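Local coordinates for putative uncharacterized protein (PDB 5T8V) that probably helps load cohesin onto chromatin, this chain being the C-terminal, largely helical HEAT-repeat part of the Scc2 loader, at residues L54-Q59 and A126-R131; S355-A360 and T546-Y551; T627-S632 and T666-S671; G820-L825 and L843-I848; V1253-F1258 and V1273-F1278. All blocks are in the same frame, centred on the assembly; numbering follows the deposited sequence.

Contact 1 (L54-Q59 and A126-R131)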
# COMPACT_ATOMS: atom_id res chain seq x y z
N LEU A 54 -4.57 -36.02 -65.25
CA LEU A 54 -3.34 -36.48 -64.62
C LEU A 54 -3.60 -36.78 -63.16
O LEU A 54 -4.32 -36.04 -62.48
CB LEU A 54 -2.24 -35.43 -64.76
CG LEU A 54 -1.81 -35.07 -66.19
CD1 LEU A 54 -0.86 -33.89 -66.18
CD2 LEU A 54 -1.15 -36.26 -66.88
N ALA A 55 -3.02 -37.88 -62.67
CA ALA A 55 -3.22 -38.27 -61.29
C ALA A 55 -2.45 -37.35 -60.35
O ALA A 55 -1.55 -36.61 -60.76
CB ALA A 55 -2.79 -39.72 -61.07
N ALA A 56 -2.81 -37.39 -59.07
CA ALA A 56 -2.18 -36.51 -58.09
C ALA A 56 -0.67 -36.71 -58.00
O ALA A 56 0.05 -35.70 -57.90
CB ALA A 56 -2.84 -36.71 -56.72
N PRO A 57 -0.13 -37.93 -58.02
CA PRO A 57 1.33 -38.09 -57.88
C PRO A 57 2.09 -37.54 -59.08
O PRO A 57 3.09 -36.83 -58.93
CB PRO A 57 1.51 -39.60 -57.74
CG PRO A 57 0.17 -40.13 -57.37
CD PRO A 57 -0.81 -39.23 -58.04
N THR A 58 1.62 -37.86 -60.28
CA THR A 58 2.25 -37.32 -61.48
C THR A 58 2.16 -35.80 -61.49
O THR A 58 3.11 -35.12 -61.89
CB THR A 58 1.62 -37.91 -62.74
OG1 THR A 58 2.13 -37.24 -63.90
CG2 THR A 58 0.10 -37.77 -62.73
N GLN A 59 1.03 -35.24 -61.04
CA GLN A 59 0.94 -33.80 -60.88
C GLN A 59 2.01 -33.29 -59.92
O GLN A 59 2.62 -32.25 -60.15
CB GLN A 59 -0.45 -33.41 -60.38
CG GLN A 59 -1.52 -33.36 -61.47
CD GLN A 59 -1.35 -32.16 -62.39
OE1 GLN A 59 -0.32 -31.48 -62.36
NE2 GLN A 59 -2.36 -31.90 -63.20
N ALA A 126 -7.55 -33.01 -58.67
CA ALA A 126 -7.98 -31.63 -58.89
C ALA A 126 -7.18 -30.66 -58.03
O ALA A 126 -6.78 -29.59 -58.51
CB ALA A 126 -9.47 -31.50 -58.60
N ILE A 127 -6.96 -31.00 -56.76
CA ILE A 127 -6.18 -30.14 -55.87
C ILE A 127 -4.82 -29.84 -56.49
O ILE A 127 -4.43 -28.68 -56.70
CB ILE A 127 -6.03 -30.79 -54.49
CG1 ILE A 127 -7.40 -30.91 -53.82
CG2 ILE A 127 -5.08 -29.99 -53.60
CD1 ILE A 127 -7.41 -31.76 -52.56
N ARG A 128 -4.07 -30.90 -56.81
CA ARG A 128 -2.72 -30.69 -57.33
C ARG A 128 -2.74 -30.20 -58.78
O ARG A 128 -1.75 -29.60 -59.22
CB ARG A 128 -1.92 -31.99 -57.19
CG ARG A 128 -1.56 -32.26 -55.74
CD ARG A 128 -0.45 -33.27 -55.60
NE ARG A 128 0.09 -33.29 -54.24
CZ ARG A 128 1.06 -32.49 -53.80
NH1 ARG A 128 1.62 -31.60 -54.61
NH2 ARG A 128 1.47 -32.59 -52.55
N ALA A 129 -3.83 -30.43 -59.51
CA ALA A 129 -3.99 -29.77 -60.80
C ALA A 129 -4.04 -28.26 -60.63
O ALA A 129 -3.35 -27.51 -61.34
CB ALA A 129 -5.26 -30.27 -61.49
N ALA A 130 -4.84 -27.78 -59.67
CA ALA A 130 -4.87 -26.35 -59.37
C ALA A 130 -3.49 -25.85 -58.99
O ALA A 130 -3.03 -24.82 -59.49
CB ALA A 130 -5.86 -26.08 -58.23
N ARG A 131 -2.80 -26.58 -58.11
CA ARG A 131 -1.45 -26.18 -57.73
C ARG A 131 -0.56 -26.02 -58.96
O ARG A 131 0.18 -25.02 -59.09
CB ARG A 131 -0.84 -27.19 -56.76
CG ARG A 131 0.53 -26.78 -56.26
CD ARG A 131 0.93 -27.56 -55.02
NE ARG A 131 2.01 -26.89 -54.30
CZ ARG A 131 3.31 -27.14 -54.45
NH1 ARG A 131 3.73 -28.07 -55.30
NH2 ARG A 131 4.19 -26.46 -53.74
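Ala-56 and Gln-59 meet Arg-128 and Ala-129 in a buried helix-to-helix contact near the N-terminal end of this HEAT-repeat chain, where the first turn of helix 56-71 leans on helix 120-136 within the helical array. The backbones come close, 5.9 Å from Ala-56 CA to Arg-128 CA, helped, probably, by the small side chain of Ala-56. Gln-59 and Arg-128 touch at their roots, CB to CB at 3.8 Å. Beyond that the glutamine chain folds at chi2 (-72°) and carries its amide over Ala-129, with Gln-59 NE2 3.6 Å from Ala-129 CA in plain van der Waals contact. The other amide atom, Gln-59 OE1, is hydrogen-bonded to Thr-132 OG1. Arg-128 stays extended from CG to NE and passes its CD 3.4 Å from Ala-56 O, an oxygen that bonds to Thr-60 OG1. The arginine charge has its mate in Asp-199, through a salt bridge at NE. A bound citric acid, probably from the crystallisation liquor, lies near Arg-128. Helix 81-96 packs Cys-90 on Gln-59 and Ala-93 on Ala-129, helix 190-213 backs Ile-127 and Arg-128, and strand 52-54 runs into helix 56-71 through Ala-55 at its N-cap.

Contact 2 (S355-A360 and T546-Y551)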
# COMPACT_ATOMS: atom_id res chain seq x y z
N SER A 355 34.36 8.17 -44.89
CA SER A 355 34.82 9.55 -44.99
C SER A 355 33.67 10.54 -45.05
O SER A 355 33.73 11.60 -44.42
CB SER A 355 35.72 9.72 -46.22
OG SER A 355 35.05 9.32 -47.40
N GLN A 356 32.62 10.22 -45.80
CA GLN A 356 31.41 11.05 -45.86
C GLN A 356 30.34 10.48 -44.95
O GLN A 356 29.18 10.30 -45.33
CB GLN A 356 30.92 11.14 -47.30
CG GLN A 356 32.03 11.33 -48.32
CD GLN A 356 31.50 11.67 -49.70
OE1 GLN A 356 31.78 10.97 -50.68
NE2 GLN A 356 30.75 12.76 -49.79
N HIS A 357 30.74 10.19 -43.71
CA HIS A 357 29.86 9.49 -42.77
C HIS A 357 28.50 10.18 -42.63
O HIS A 357 27.48 9.51 -42.48
CB HIS A 357 30.54 9.37 -41.41
CG HIS A 357 31.27 10.61 -40.98
ND1 HIS A 357 30.64 11.69 -40.42
CD2 HIS A 357 32.59 10.93 -41.05
CE1 HIS A 357 31.53 12.63 -40.15
NE2 HIS A 357 32.72 12.19 -40.53
N SER A 358 28.48 11.51 -42.68
CA SER A 358 27.22 12.23 -42.57
C SER A 358 26.25 11.80 -43.66
O SER A 358 25.07 11.53 -43.39
CB SER A 358 27.47 13.74 -42.64
OG SER A 358 26.26 14.46 -42.59
N THR A 359 26.73 11.71 -44.90
CA THR A 359 25.86 11.34 -46.01
C THR A 359 25.40 9.89 -45.88
O THR A 359 24.24 9.57 -46.16
CB THR A 359 26.58 11.55 -47.34
OG1 THR A 359 27.09 12.89 -47.39
CG2 THR A 359 25.62 11.33 -48.50
N ALA A 360 26.30 8.99 -45.47
CA ALA A 360 25.91 7.61 -45.24
C ALA A 360 24.79 7.53 -44.21
O ALA A 360 23.79 6.83 -44.40
CB ALA A 360 27.12 6.80 -44.78
N THR A 546 20.20 7.45 -34.92
CA THR A 546 19.97 8.21 -33.69
C THR A 546 21.28 8.45 -32.95
O THR A 546 21.53 9.56 -32.46
CB THR A 546 18.98 7.49 -32.79
OG1 THR A 546 17.69 7.48 -33.42
CG2 THR A 546 18.87 8.16 -31.42
N CYS A 547 22.13 7.43 -32.86
CA CYS A 547 23.42 7.58 -32.21
C CYS A 547 24.23 8.68 -32.87
O CYS A 547 24.74 9.58 -32.20
CB CYS A 547 24.17 6.24 -32.25
SG CYS A 547 25.92 6.33 -31.78
N TYR A 548 24.36 8.63 -34.20
CA TYR A 548 25.16 9.63 -34.90
C TYR A 548 24.56 11.03 -34.75
O TYR A 548 25.29 12.01 -34.59
CB TYR A 548 25.28 9.26 -36.38
CG TYR A 548 26.04 10.27 -37.21
CD1 TYR A 548 25.40 11.37 -37.75
CD2 TYR A 548 27.39 10.10 -37.47
CE1 TYR A 548 26.08 12.29 -38.52
CE2 TYR A 548 28.09 11.01 -38.24
CZ TYR A 548 27.43 12.10 -38.76
OH TYR A 548 28.11 13.02 -39.53
N ASP A 549 23.23 11.14 -34.81
CA ASP A 549 22.57 12.44 -34.73
C ASP A 549 22.48 12.99 -33.31
O ASP A 549 22.12 14.16 -33.15
CB ASP A 549 21.16 12.35 -35.33
CG ASP A 549 21.17 12.14 -36.83
OD1 ASP A 549 22.16 12.55 -37.48
OD2 ASP A 549 20.19 11.58 -37.36
N GLY A 550 22.79 12.18 -32.30
CA GLY A 550 22.73 12.66 -30.93
C GLY A 550 23.94 13.45 -30.49
O GLY A 550 23.85 14.23 -29.53
N TYR A 551 25.08 13.27 -31.15
CA TYR A 551 26.32 13.94 -30.78
C TYR A 551 26.47 15.24 -31.55
O TYR A 551 26.16 15.31 -32.74
CB TYR A 551 27.52 13.03 -31.06
CG TYR A 551 27.53 11.74 -30.25
CD1 TYR A 551 27.19 11.74 -28.91
CD2 TYR A 551 27.87 10.53 -30.85
CE1 TYR A 551 27.21 10.57 -28.17
CE2 TYR A 551 27.89 9.36 -30.12
CZ TYR A 551 27.55 9.38 -28.78
OH TYR A 551 27.57 8.22 -28.04
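Tyr-548 is the one residue of 546-551 that touches 355-360. Its CG stands anti to the backbone N (chi1 177°), which sends the ring straight across to His-357 and Ser-358. There Tyr-548 OH and His-357 ND1 share a hydrogen bond of 3.0 Å, bent to 145°, in which either could be the donor. The hydroxyl arrives at the imidazole edge, in the plane of that ring. The two rings meet rim to rim, neither over the face of the other, and their planes are 55° apart. Ser-358 CB lies 3.3 Å from Tyr-548 OH in plain van der Waals contact, and Ser-358 CA is 3.8 Å from Tyr-548 CZ. Through this surface contact the last turns of helix 527-550 are tied to the first turn of helix 357-391, which Gln-356 precedes at the N-cap; the two helices belong to the HEAT-type helical array though far apart in sequence. Next comes Asp-549, whose OD1 sits at the edge of the Tyr-548 ring and forms a salt bridge with Arg-362, a second tie to helix 357-391. Tyr-551, further on, rests on Pro-500 and on Arg-558 of helix 556-574.

Contact 3 (T627-S632 and T666-S671)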
# COMPACT_ATOMS: atom_id res chain seq x y z
N THR A 627 -9.76 -1.91 -5.50
CA THR A 627 -9.21 -2.88 -6.44
C THR A 627 -7.96 -2.39 -7.15
O THR A 627 -7.05 -3.19 -7.41
CB THR A 627 -10.26 -3.25 -7.49
OG1 THR A 627 -10.73 -2.06 -8.14
CG2 THR A 627 -11.43 -3.98 -6.85
N VAL A 628 -7.88 -1.10 -7.47
CA VAL A 628 -6.65 -0.56 -8.04
C VAL A 628 -5.55 -0.51 -6.99
O VAL A 628 -4.36 -0.62 -7.31
CB VAL A 628 -6.92 0.83 -8.66
CG1 VAL A 628 -6.95 1.92 -7.59
CG2 VAL A 628 -5.88 1.15 -9.73
N ARG A 629 -5.93 -0.35 -5.72
CA ARG A 629 -4.95 -0.31 -4.64
C ARG A 629 -4.32 -1.68 -4.42
O ARG A 629 -3.09 -1.83 -4.44
CB ARG A 629 -5.63 0.18 -3.36
CG ARG A 629 -4.73 0.19 -2.12
CD ARG A 629 -5.54 0.48 -0.87
NE ARG A 629 -6.19 1.79 -0.93
CZ ARG A 629 -7.13 2.20 -0.08
NH1 ARG A 629 -7.54 1.40 0.90
NH2 ARG A 629 -7.66 3.40 -0.22
N SER A 630 -5.15 -2.71 -4.20
CA SER A 630 -4.62 -4.05 -3.98
C SER A 630 -3.84 -4.53 -5.20
O SER A 630 -2.80 -5.19 -5.06
CB SER A 630 -5.76 -5.02 -3.66
OG SER A 630 -6.64 -5.14 -4.76
N LYS A 631 -4.33 -4.22 -6.40
CA LYS A 631 -3.62 -4.60 -7.61
C LYS A 631 -2.27 -3.90 -7.69
O LYS A 631 -1.25 -4.52 -8.05
CB LYS A 631 -4.48 -4.26 -8.83
CG LYS A 631 -3.83 -4.56 -10.17
CD LYS A 631 -3.38 -6.01 -10.27
CE LYS A 631 -3.01 -6.37 -11.70
NZ LYS A 631 -2.11 -5.35 -12.31
N SER A 632 -2.23 -2.60 -7.36
CA SER A 632 -0.96 -1.88 -7.33
C SER A 632 0.01 -2.52 -6.35
O SER A 632 1.19 -2.73 -6.67
CB SER A 632 -1.20 -0.42 -6.97
OG SER A 632 -1.79 0.29 -8.05
N THR A 666 -6.40 4.66 6.70
CA THR A 666 -6.03 3.60 7.62
C THR A 666 -5.44 2.40 6.89
O THR A 666 -4.25 2.10 7.03
CB THR A 666 -7.25 3.16 8.44
OG1 THR A 666 -7.69 4.24 9.26
CG2 THR A 666 -6.93 1.96 9.33
N GLN A 667 -6.26 1.70 6.10
CA GLN A 667 -5.82 0.46 5.48
C GLN A 667 -4.69 0.68 4.48
O GLN A 667 -4.01 -0.29 4.11
CB GLN A 667 -7.01 -0.24 4.82
CG GLN A 667 -7.85 -1.01 5.82
CD GLN A 667 -9.29 -1.21 5.37
OE1 GLN A 667 -9.57 -1.34 4.18
NE2 GLN A 667 -10.21 -1.23 6.33
N VAL A 668 -4.46 1.92 4.05
CA VAL A 668 -3.26 2.22 3.27
C VAL A 668 -2.02 2.01 4.13
O VAL A 668 -1.03 1.43 3.68
CB VAL A 668 -3.33 3.66 2.71
CG1 VAL A 668 -2.06 3.99 1.93
CG2 VAL A 668 -4.55 3.82 1.82
N ARG A 669 -2.06 2.48 5.38
CA ARG A 669 -0.97 2.19 6.31
C ARG A 669 -0.94 0.71 6.66
O ARG A 669 0.13 0.10 6.75
CB ARG A 669 -1.13 3.04 7.57
CG ARG A 669 -1.21 4.55 7.30
CD ARG A 669 -1.25 5.35 8.60
NE ARG A 669 -2.49 5.13 9.35
CZ ARG A 669 -3.51 5.99 9.43
NH1 ARG A 669 -3.46 7.16 8.80
NH2 ARG A 669 -4.58 5.68 10.14
N ASP A 670 -2.12 0.11 6.84
CA ASP A 670 -2.20 -1.31 7.16
C ASP A 670 -1.46 -2.15 6.13
O ASP A 670 -0.72 -3.07 6.48
CB ASP A 670 -3.66 -1.75 7.27
CG ASP A 670 -3.82 -3.10 7.94
OD1 ASP A 670 -3.59 -4.12 7.27
OD2 ASP A 670 -4.19 -3.12 9.14
N SER A 671 -1.66 -1.86 4.84
CA SER A 671 -0.94 -2.58 3.79
C SER A 671 0.51 -2.13 3.71
O SER A 671 1.41 -2.94 3.43
CB SER A 671 -1.65 -2.38 2.45
OG SER A 671 -2.95 -2.93 2.48
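Arg-629 and Val-668 are the nearest backbone neighbours here, 8.5 Å from CA to CA, so the side chains have to bridge the space between helices 628-642 and 666-682. Arg-629 leaves its helix with CG anti to the backbone N and then bends at chi3 (-61°), which lays the guanidinium flat against the tip of Val-668. One methyl, Val-668 CG2, sits over the centre of that planar group, 3.6 Å from Arg-629 CZ, and the two side chains cross at about a right angle. Gln-667 touches only marginally, its CB 4.3 Å from Arg-629 NH1. The guanidinium has a weak hydrogen bond from NH2 to Ser-623 O, which may help to fix its turn. An alanine at Arg-629 is likely to uncover the Val-668 methyl and leave Ser-623 O without this weak donor. Behind the arginine, Val-628 O takes two hydrogen bonds from opposite faces of its plane, from Ser-632 N and, at 2.8 Å, from Ser-632 OG. This partly buried contact between HEAT-type helices is flanked on one side by helix 446-474, where Leu-453 meets Val-628, and on the other by helix 703-719, whose Arg-708 forms a salt bridge with Asp-670.

Contact 4 (G820-L825 and L843-I848)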
# COMPACT_ATOMS: atom_id res chain seq x y z
N GLY A 820 16.31 -14.25 40.44
CA GLY A 820 17.54 -14.86 40.92
C GLY A 820 18.74 -14.54 40.06
O GLY A 820 19.86 -14.42 40.57
N SER A 821 18.54 -14.40 38.75
CA SER A 821 19.62 -13.96 37.88
C SER A 821 20.00 -12.51 38.19
O SER A 821 21.17 -12.20 38.41
CB SER A 821 19.22 -14.12 36.42
OG SER A 821 20.28 -13.74 35.56
N MET A 822 19.01 -11.62 38.21
CA MET A 822 19.28 -10.21 38.50
C MET A 822 20.12 -10.07 39.76
O MET A 822 21.07 -9.28 39.80
CB MET A 822 17.97 -9.44 38.65
CG MET A 822 16.94 -9.72 37.57
SD MET A 822 15.79 -8.36 37.32
CE MET A 822 14.60 -9.13 36.22
N PHE A 823 19.79 -10.83 40.81
CA PHE A 823 20.63 -10.82 42.00
C PHE A 823 21.97 -11.48 41.73
O PHE A 823 22.99 -11.07 42.30
CB PHE A 823 19.92 -11.52 43.16
CG PHE A 823 18.83 -10.70 43.79
CD1 PHE A 823 19.14 -9.66 44.65
CD2 PHE A 823 17.50 -10.97 43.53
CE1 PHE A 823 18.15 -8.90 45.23
CE2 PHE A 823 16.50 -10.22 44.11
CZ PHE A 823 16.82 -9.18 44.96
N ASP A 824 22.00 -12.51 40.88
CA ASP A 824 23.26 -13.13 40.51
C ASP A 824 24.16 -12.16 39.75
O ASP A 824 25.39 -12.30 39.78
CB ASP A 824 23.00 -14.39 39.68
CG ASP A 824 24.27 -15.16 39.37
OD1 ASP A 824 25.22 -15.11 40.19
OD2 ASP A 824 24.32 -15.82 38.31
N LEU A 825 23.57 -11.18 39.07
CA LEU A 825 24.33 -10.14 38.40
C LEU A 825 24.84 -9.07 39.36
O LEU A 825 25.60 -8.19 38.93
CB LEU A 825 23.49 -9.48 37.31
CG LEU A 825 23.45 -10.17 35.94
CD1 LEU A 825 22.90 -11.59 36.04
CD2 LEU A 825 22.63 -9.36 34.96
N LEU A 843 18.29 -2.85 39.70
CA LEU A 843 17.40 -2.66 40.84
C LEU A 843 16.12 -1.93 40.45
O LEU A 843 15.11 -2.08 41.14
CB LEU A 843 18.13 -1.90 41.95
CG LEU A 843 19.32 -2.66 42.53
CD1 LEU A 843 20.18 -1.74 43.37
CD2 LEU A 843 18.86 -3.85 43.35
N GLN A 844 16.14 -1.16 39.36
CA GLN A 844 14.90 -0.53 38.92
C GLN A 844 13.87 -1.56 38.46
O GLN A 844 12.67 -1.35 38.63
CB GLN A 844 15.18 0.47 37.80
CG GLN A 844 15.75 1.79 38.30
CD GLN A 844 14.86 2.46 39.34
OE1 GLN A 844 15.21 2.54 40.51
NE2 GLN A 844 13.69 2.91 38.91
N VAL A 845 14.32 -2.68 37.88
CA VAL A 845 13.40 -3.73 37.46
C VAL A 845 13.11 -4.69 38.61
O VAL A 845 11.97 -5.16 38.77
CB VAL A 845 13.95 -4.48 36.22
CG1 VAL A 845 15.36 -4.97 36.45
CG2 VAL A 845 13.04 -5.64 35.84
N LEU A 846 14.11 -5.01 39.44
CA LEU A 846 13.84 -5.80 40.63
C LEU A 846 12.80 -5.12 41.51
O LEU A 846 11.99 -5.80 42.16
CB LEU A 846 15.14 -6.01 41.42
CG LEU A 846 16.05 -7.13 40.93
CD1 LEU A 846 17.38 -7.10 41.67
CD2 LEU A 846 15.38 -8.48 41.11
N MET A 847 12.80 -3.79 41.54
CA MET A 847 11.82 -3.04 42.32
C MET A 847 10.40 -3.38 41.89
O MET A 847 9.57 -3.81 42.70
CB MET A 847 12.10 -1.54 42.13
CG MET A 847 11.23 -0.60 42.93
SD MET A 847 11.69 1.10 42.52
CE MET A 847 10.63 2.03 43.63
N ILE A 848 10.10 -3.21 40.60
CA ILE A 848 8.76 -3.47 40.09
C ILE A 848 8.42 -4.95 40.17
O ILE A 848 7.25 -5.32 40.32
CB ILE A 848 8.62 -2.92 38.66
CG1 ILE A 848 9.70 -3.51 37.74
CG2 ILE A 848 8.66 -1.40 38.68
CD1 ILE A 848 9.75 -2.91 36.36
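Met-822 and Leu-846 form the middle of the contact between two helices that follow each other in the chain, 808-824 and 839-852. Their short segments run nearly antiparallel, with N-to-C directions 151° apart and axes 10.4 Å from each other, the antiparallel pairing of which HEAT-type arrays are built. On the tight side all four touching residues are buried. Met-822 and Leu-846 lie alongside one another, pointing opposite ways, with Met-822 CB 3.7 Å from Leu-846 CD2. The methionine is extended beyond CG and reaches on to Val-845, putting its SD 3.5 Å from Val-845 CG1 and its CE 3.8 Å from Val-845 CG2. Both methyls of Leu-846 meet Phe-823: CD2 comes 3.6 Å from Phe-823 CE2, and CD1 stands over the centre of the face in a CH-pi contact, 4.0 Å from the Phe-823 centroid and 11° off the ring normal. Phe-857 and Leu-865 of nearby loops, and Val-777 and Val-781 of helix 773-786, widen this core. The outward sides are looser. Asp-824 is exposed and poorly ordered, while Gln-844 and Met-847 turn from the pair towards helix 878-891 and remain partly exposed. What joins the two segments is wholly apolar, so dispersion between sulfur, methyls and ring, together with exclusion of water, holds them, and their register rests on shape rather than on directed bonds.

Contact 5 (V1253-F1258 and V1273-F1278)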
# COMPACT_ATOMS: atom_id res chain seq x y z
N VAL A 1253 -29.18 28.16 18.66
CA VAL A 1253 -29.77 29.23 17.87
C VAL A 1253 -30.53 30.20 18.77
O VAL A 1253 -30.42 31.42 18.62
CB VAL A 1253 -30.67 28.65 16.77
CG1 VAL A 1253 -31.32 29.76 15.95
CG2 VAL A 1253 -29.88 27.72 15.86
N SER A 1254 -31.30 29.67 19.72
CA SER A 1254 -32.08 30.53 20.59
C SER A 1254 -31.19 31.39 21.47
O SER A 1254 -31.59 32.49 21.87
CB SER A 1254 -33.02 29.68 21.45
OG SER A 1254 -33.97 29.00 20.64
N GLN A 1255 -29.98 30.93 21.76
CA GLN A 1255 -29.04 31.73 22.54
C GLN A 1255 -28.48 32.90 21.75
O GLN A 1255 -27.79 33.75 22.34
CB GLN A 1255 -27.90 30.85 23.06
CG GLN A 1255 -28.27 30.01 24.27
CD GLN A 1255 -28.14 30.76 25.58
OE1 GLN A 1255 -27.11 31.38 25.85
NE2 GLN A 1255 -29.18 30.73 26.40
N ILE A 1256 -28.75 32.97 20.45
CA ILE A 1256 -28.24 34.07 19.63
C ILE A 1256 -29.25 35.21 19.52
O ILE A 1256 -28.86 36.33 19.16
CB ILE A 1256 -27.86 33.57 18.22
CG1 ILE A 1256 -26.95 32.34 18.32
CG2 ILE A 1256 -27.12 34.66 17.46
CD1 ILE A 1256 -26.69 31.64 17.01
N ASP A 1257 -30.52 34.97 19.83
CA ASP A 1257 -31.53 36.02 19.80
C ASP A 1257 -31.08 37.19 20.67
O ASP A 1257 -30.21 37.02 21.53
CB ASP A 1257 -32.88 35.48 20.28
CG ASP A 1257 -34.05 36.14 19.57
OD1 ASP A 1257 -33.87 37.24 19.01
OD2 ASP A 1257 -35.16 35.56 19.59
N PHE A 1258 -31.66 38.37 20.46
CA PHE A 1258 -31.18 39.56 21.15
C PHE A 1258 -32.31 40.57 21.29
O PHE A 1258 -33.33 40.50 20.59
CB PHE A 1258 -30.00 40.19 20.40
CG PHE A 1258 -30.27 40.46 18.95
CD1 PHE A 1258 -30.08 39.46 18.01
CD2 PHE A 1258 -30.72 41.70 18.53
CE1 PHE A 1258 -30.33 39.70 16.67
CE2 PHE A 1258 -30.97 41.94 17.20
CZ PHE A 1258 -30.77 40.94 16.27
N VAL A 1273 -22.26 39.91 20.87
CA VAL A 1273 -21.74 39.68 19.53
C VAL A 1273 -20.56 38.72 19.57
O VAL A 1273 -20.42 37.85 18.71
CB VAL A 1273 -21.37 41.01 18.86
CG1 VAL A 1273 -20.65 40.78 17.53
CG2 VAL A 1273 -22.62 41.86 18.64
N GLN A 1274 -19.68 38.87 20.56
CA GLN A 1274 -18.59 37.92 20.74
C GLN A 1274 -19.14 36.53 21.03
O GLN A 1274 -18.67 35.53 20.46
CB GLN A 1274 -17.67 38.39 21.87
CG GLN A 1274 -16.41 37.56 22.05
CD GLN A 1274 -15.46 37.69 20.87
OE1 GLN A 1274 -14.90 38.76 20.62
NE2 GLN A 1274 -15.27 36.59 20.15
N TYR A 1275 -20.14 36.44 21.91
CA TYR A 1275 -20.77 35.16 22.23
C TYR A 1275 -21.47 34.58 21.00
O TYR A 1275 -21.27 33.40 20.65
CB TYR A 1275 -21.74 35.36 23.39
CG TYR A 1275 -22.48 34.12 23.84
CD1 TYR A 1275 -21.80 32.94 24.10
CD2 TYR A 1275 -23.85 34.14 24.05
CE1 TYR A 1275 -22.47 31.81 24.52
CE2 TYR A 1275 -24.53 33.02 24.48
CZ TYR A 1275 -23.83 31.85 24.71
OH TYR A 1275 -24.51 30.73 25.14
N SER A 1276 -22.29 35.39 20.33
CA SER A 1276 -22.98 34.94 19.13
C SER A 1276 -22.00 34.38 18.11
O SER A 1276 -22.19 33.28 17.58
CB SER A 1276 -23.79 36.09 18.53
OG SER A 1276 -24.79 36.53 19.43
N ARG A 1277 -20.94 35.14 17.82
CA ARG A 1277 -19.90 34.64 16.93
C ARG A 1277 -19.36 33.30 17.42
O ARG A 1277 -19.21 32.35 16.64
CB ARG A 1277 -18.76 35.66 16.83
CG ARG A 1277 -17.62 35.22 15.93
CD ARG A 1277 -16.49 36.23 15.92
NE ARG A 1277 -15.57 35.98 14.81
CZ ARG A 1277 -14.56 36.78 14.49
NH1 ARG A 1277 -14.32 37.89 15.18
NH2 ARG A 1277 -13.78 36.48 13.46
N PHE A 1278 -19.08 33.21 18.72
CA PHE A 1278 -18.53 31.98 19.27
C PHE A 1278 -19.42 30.79 18.95
O PHE A 1278 -18.92 29.71 18.61
CB PHE A 1278 -18.34 32.10 20.78
CG PHE A 1278 -18.05 30.79 21.46
CD1 PHE A 1278 -16.79 30.23 21.39
CD2 PHE A 1278 -19.03 30.12 22.16
CE1 PHE A 1278 -16.51 29.02 22.00
CE2 PHE A 1278 -18.77 28.91 22.78
CZ PHE A 1278 -17.51 28.36 22.70
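Gln-1255 OE1 is gripped by two donors: Tyr-1275 OH, at 2.8 Å, and, more weakly, Gln-1205 NE2. The tyrosine hydroxyl gives its proton to the amide oxygen at a C=O...donor angle of 128°, tilted 26° from the carbonyl plane. Gln-1255 bends at chi2 (-84°) and turns its carbonyl towards the tyrosine. Tyr-1275 extends with CG anti to its N; its CB points neither at nor away from 1253-1258, while the hydroxyl end comes nearer. OE1 lies at the ring edge, in its plane, whereas the amide plane itself stands steeply to the ring. A phenylalanine in place of Tyr-1275 would probably cost Gln-1255 OE1 its stronger donor, leaving the amide freer to turn. Next to this bond the backbones come closest, with Ile-1256 CA 5.4 Å from Ser-1276 CA. The small serine probably helps, and Ile-1256 CG2 rests 3.6 Å from Ser-1276 OG, a hydroxyl whose own hydrogen bond goes to His-1272 O. His-1272 also binds Ile-1256 O through NE2, a second polar tie between the segment 1253-1258 and helix 1271-1284. Phe-1258 N bonds to Asp-1257 OD1 at 2.9 Å. Both segments lie in the region of the sister chromatid cohesion C-terminus family, within the helical array. Helix 1200-1213 lies against the tyrosine side, with Ile-1204 touching Tyr-1275 and the rings of Phe-1208 and Tyr-1275 meeting; helix 1291-1319 packs Leu-1297 on Val-1253 and Val-1312 on Phe-1258.

In the fold
The five contacts come in series along the chain, each closing before the next opens, and none touches another. The centre of contact 3 lies about 4 Å from the centre of the chain; the centres of contacts 4 and 5 are each about 46 Å from that of contact 3, and that of contact 2 about 50 Å. Contact 1 is on the opposite side of the chain's centre from contacts 4 and 5, more than 100 Å between centres. No helix is shared. Contacts between helices near in sequence, as in 3 to 5, are consistent with an elongated HEAT-repeat array, here the C-terminal part of Scc2; contact 2 joins helices farther apart along the chain.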